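Local structure of scyllo-inosose 3-dehydrogenase (Thermotoga maritima, 3IP1) at residues 58-63 with 97-102. The protein catalyses the NAD(+)-dependent oxidation of scyllo-inosose to 3-dehydro-scyllo-inosose, a step that probably serves myo-inositol breakdown. Sequence-based numbering, arbitrary orientation.
Sequences IIIKVK and HEFSGV. With CD (cadmium ion), chain F.
Lys61 and Val102 form an antiparallel hydrogen-bonded pair: Lys61 N donates a hydrogen bond to Val102 O at 2.8 Å, and Val102 N returns a bond to Lys61 O at 2.9 Å. Further along, Lys63 N donates to Ser100 O, while Gly101 lies across from Val62, its CA only 3.1 Å from Lys61 O in a CA-H...O contact; a CB there would collide with that oxygen and with Ile60 CG2. Both branches of the Ile60 side chain reach the other strand. Ile60 CB sits 4.0 Å from Val102 O, and CG2 lies against the backbone N and O of Val102 and, at 3.7 Å, against Gly101 CA. The other branch, CG1, stands anti to the carbonyl carbon (chi1 -60°) and carries Ile60 CD1 to the edge of the Phe99 ring, in its plane, with Ile60 CD1 3.8 Å from Phe99 CE2 and nearly as close to CZ. An alanine at Ile60 would remove both branches and would probably leave this ring edge without its aliphatic neighbour and Gly101 less closely covered. The strands belong to the GroES-like catalytic domain of zinc-containing alcohol dehydrogenases, and they cross at 120°; strand 98-102 leaves the catalytic metal site at its N-terminal end and pairs its backbone with 58-63 from Ser100 to Val102. At that site His97 NE2 binds the cadmium ion at 2.5 Å, the metal lying in the imidazole plane, and Glu98 OE2 joins it with a water; Glu195 completes the protein ligands seen here. Glu98 OE1, the oxygen turned from the metal, makes a salt bridge with Lys391.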
loop_
_atom_site.group_PDB
_atom_site.type_symbol
_atom_site.label_atom_id
_atom_site.label_comp_id
_atom_site.label_asym_id
_atom_site.label_seq_id
_atom_site.Cartn_x
_atom_site.Cartn_y
_atom_site.Cartn_z
ATOM N N ILE A 58 11.714 -33.074 10.198
ATOM C CA ILE A 58 12.158 -33.164 11.587
ATOM C C ILE A 58 11.088 -33.873 12.403
ATOM O O ILE A 58 9.920 -33.915 12.019
ATOM C CB ILE A 58 12.390 -31.762 12.243
ATOM C CG1 ILE A 58 11.065 -30.957 12.279
ATOM C CG2 ILE A 58 13.511 -31.006 11.504
ATOM C CD1 ILE A 58 11.103 -29.603 13.023
ATOM N N ILE A 59 11.509 -34.411 13.537
ATOM C CA ILE A 59 10.621 -35.019 14.508
ATOM C C ILE A 59 10.771 -34.172 15.750
ATOM O O ILE A 59 11.888 -33.856 16.168
ATOM C CB ILE A 59 11.027 -36.497 14.797
ATOM C CG1 ILE A 59 10.774 -37.366 13.551
ATOM C CG2 ILE A 59 10.250 -37.077 15.985
ATOM C CD1 ILE A 59 11.503 -38.729 13.604
ATOM N N ILE A 60 9.631 -33.809 16.323
ATOM C CA ILE A 60 9.554 -32.961 17.488
ATOM C C ILE A 60 8.965 -33.745 18.663
ATOM O O ILE A 60 7.966 -34.436 18.516
ATOM C CB ILE A 60 8.643 -31.751 17.189
ATOM C CG1 ILE A 60 9.201 -30.930 16.009
ATOM C CG2 ILE A 60 8.445 -30.892 18.447
ATOM C CD1 ILE A 60 8.156 -29.966 15.366
ATOM N N LYS A 61 9.585 -33.646 19.826
ATOM C CA LYS A 61 9.014 -34.197 21.038
ATOM C C LYS A 61 8.065 -33.136 21.556
ATOM O O LYS A 61 8.514 -32.043 21.929
ATOM C CB LYS A 61 10.141 -34.463 22.032
ATOM C CG LYS A 61 9.765 -35.007 23.393
ATOM C CD LYS A 61 11.078 -35.412 24.107
ATOM C CE LYS A 61 10.890 -35.713 25.590
ATOM N NZ LYS A 61 9.732 -36.623 25.825
ATOM N N VAL A 62 6.759 -33.432 21.546
ATOM C CA VAL A 62 5.748 -32.424 21.909
ATOM C C VAL A 62 5.832 -32.053 23.387
ATOM O O VAL A 62 5.920 -32.915 24.266
ATOM C CB VAL A 62 4.286 -32.868 21.550
ATOM C CG1 VAL A 62 3.274 -31.758 21.828
ATOM C CG2 VAL A 62 4.178 -33.333 20.094
ATOM N N LYS A 63 5.810 -30.760 23.666
ATOM C CA LYS A 63 5.703 -30.306 25.041
ATOM C C LYS A 63 4.302 -29.825 25.386
ATOM O O LYS A 63 3.809 -30.088 26.477
ATOM C CB LYS A 63 6.713 -29.203 25.304
ATOM C CG LYS A 63 8.133 -29.694 25.448
ATOM C CD LYS A 63 8.449 -30.035 26.900
ATOM C CE LYS A 63 8.528 -31.545 27.110
ATOM N NZ LYS A 63 8.996 -31.913 28.499
ATOM N N HIS A 97 -2.994 -29.212 16.688
ATOM C CA HIS A 97 -2.267 -28.353 15.744
ATOM C C HIS A 97 -1.779 -27.030 16.350
ATOM O O HIS A 97 -1.197 -26.205 15.655
ATOM C CB HIS A 97 -3.107 -28.105 14.489
ATOM C CG HIS A 97 -4.361 -27.348 14.754
ATOM N ND1 HIS A 97 -5.571 -27.966 14.949
ATOM C CD2 HIS A 97 -4.590 -26.018 14.885
ATOM C CE1 HIS A 97 -6.500 -27.051 15.180
ATOM N NE2 HIS A 97 -5.929 -25.862 15.158
ATOM N N GLU A 98 -2.006 -26.837 17.643
ATOM C CA GLU A 98 -1.544 -25.636 18.329
ATOM C C GLU A 98 -0.447 -26.026 19.306
ATOM O O GLU A 98 -0.689 -26.151 20.509
ATOM C CB GLU A 98 -2.692 -24.970 19.084
ATOM C CG GLU A 98 -3.815 -24.463 18.215
ATOM C CD GLU A 98 -4.971 -23.899 19.028
ATOM O OE1 GLU A 98 -4.898 -23.913 20.277
ATOM O OE2 GLU A 98 -5.955 -23.448 18.423
ATOM N N PHE A 99 0.768 -26.200 18.811
ATOM C CA PHE A 99 1.750 -26.924 19.606
ATOM C C PHE A 99 3.160 -26.360 19.591
ATOM O O PHE A 99 3.527 -25.586 18.700
ATOM C CB PHE A 99 1.793 -28.385 19.156
ATOM C CG PHE A 99 2.680 -28.624 17.960
ATOM C CD1 PHE A 99 2.241 -28.309 16.682
ATOM C CD2 PHE A 99 3.949 -29.171 18.124
ATOM C CE1 PHE A 99 3.057 -28.533 15.569
ATOM C CE2 PHE A 99 4.779 -29.404 17.034
ATOM C CZ PHE A 99 4.339 -29.080 15.743
ATOM N N SER A 100 3.945 -26.811 20.573
ATOM C CA SER A 100 5.382 -26.574 20.636
ATOM C C SER A 100 6.084 -27.814 21.231
ATOM O O SER A 100 5.434 -28.743 21.751
ATOM C CB SER A 100 5.678 -25.368 21.502
ATOM O OG SER A 100 5.191 -25.644 22.809
ATOM N N GLY A 101 7.410 -27.834 21.140
ATOM C CA GLY A 101 8.180 -28.973 21.606
ATOM C C GLY A 101 9.645 -28.798 21.277
ATOM O O GLY A 101 10.089 -27.692 20.974
ATOM N N VAL A 102 10.414 -29.876 21.363
ATOM C CA VAL A 102 11.842 -29.778 21.082
ATOM C C VAL A 102 12.226 -30.731 19.949
ATOM O O VAL A 102 11.685 -31.846 19.845
ATOM C CB VAL A 102 12.719 -29.971 22.366
ATOM C CG1 VAL A 102 12.270 -29.020 23.470
ATOM C CG2 VAL A 102 12.659 -31.386 22.868
HETATM CD CD CD F . -6.193 -23.448 15.869
HETATM O O HOH W 1 -6.782 -21.166 15.805
#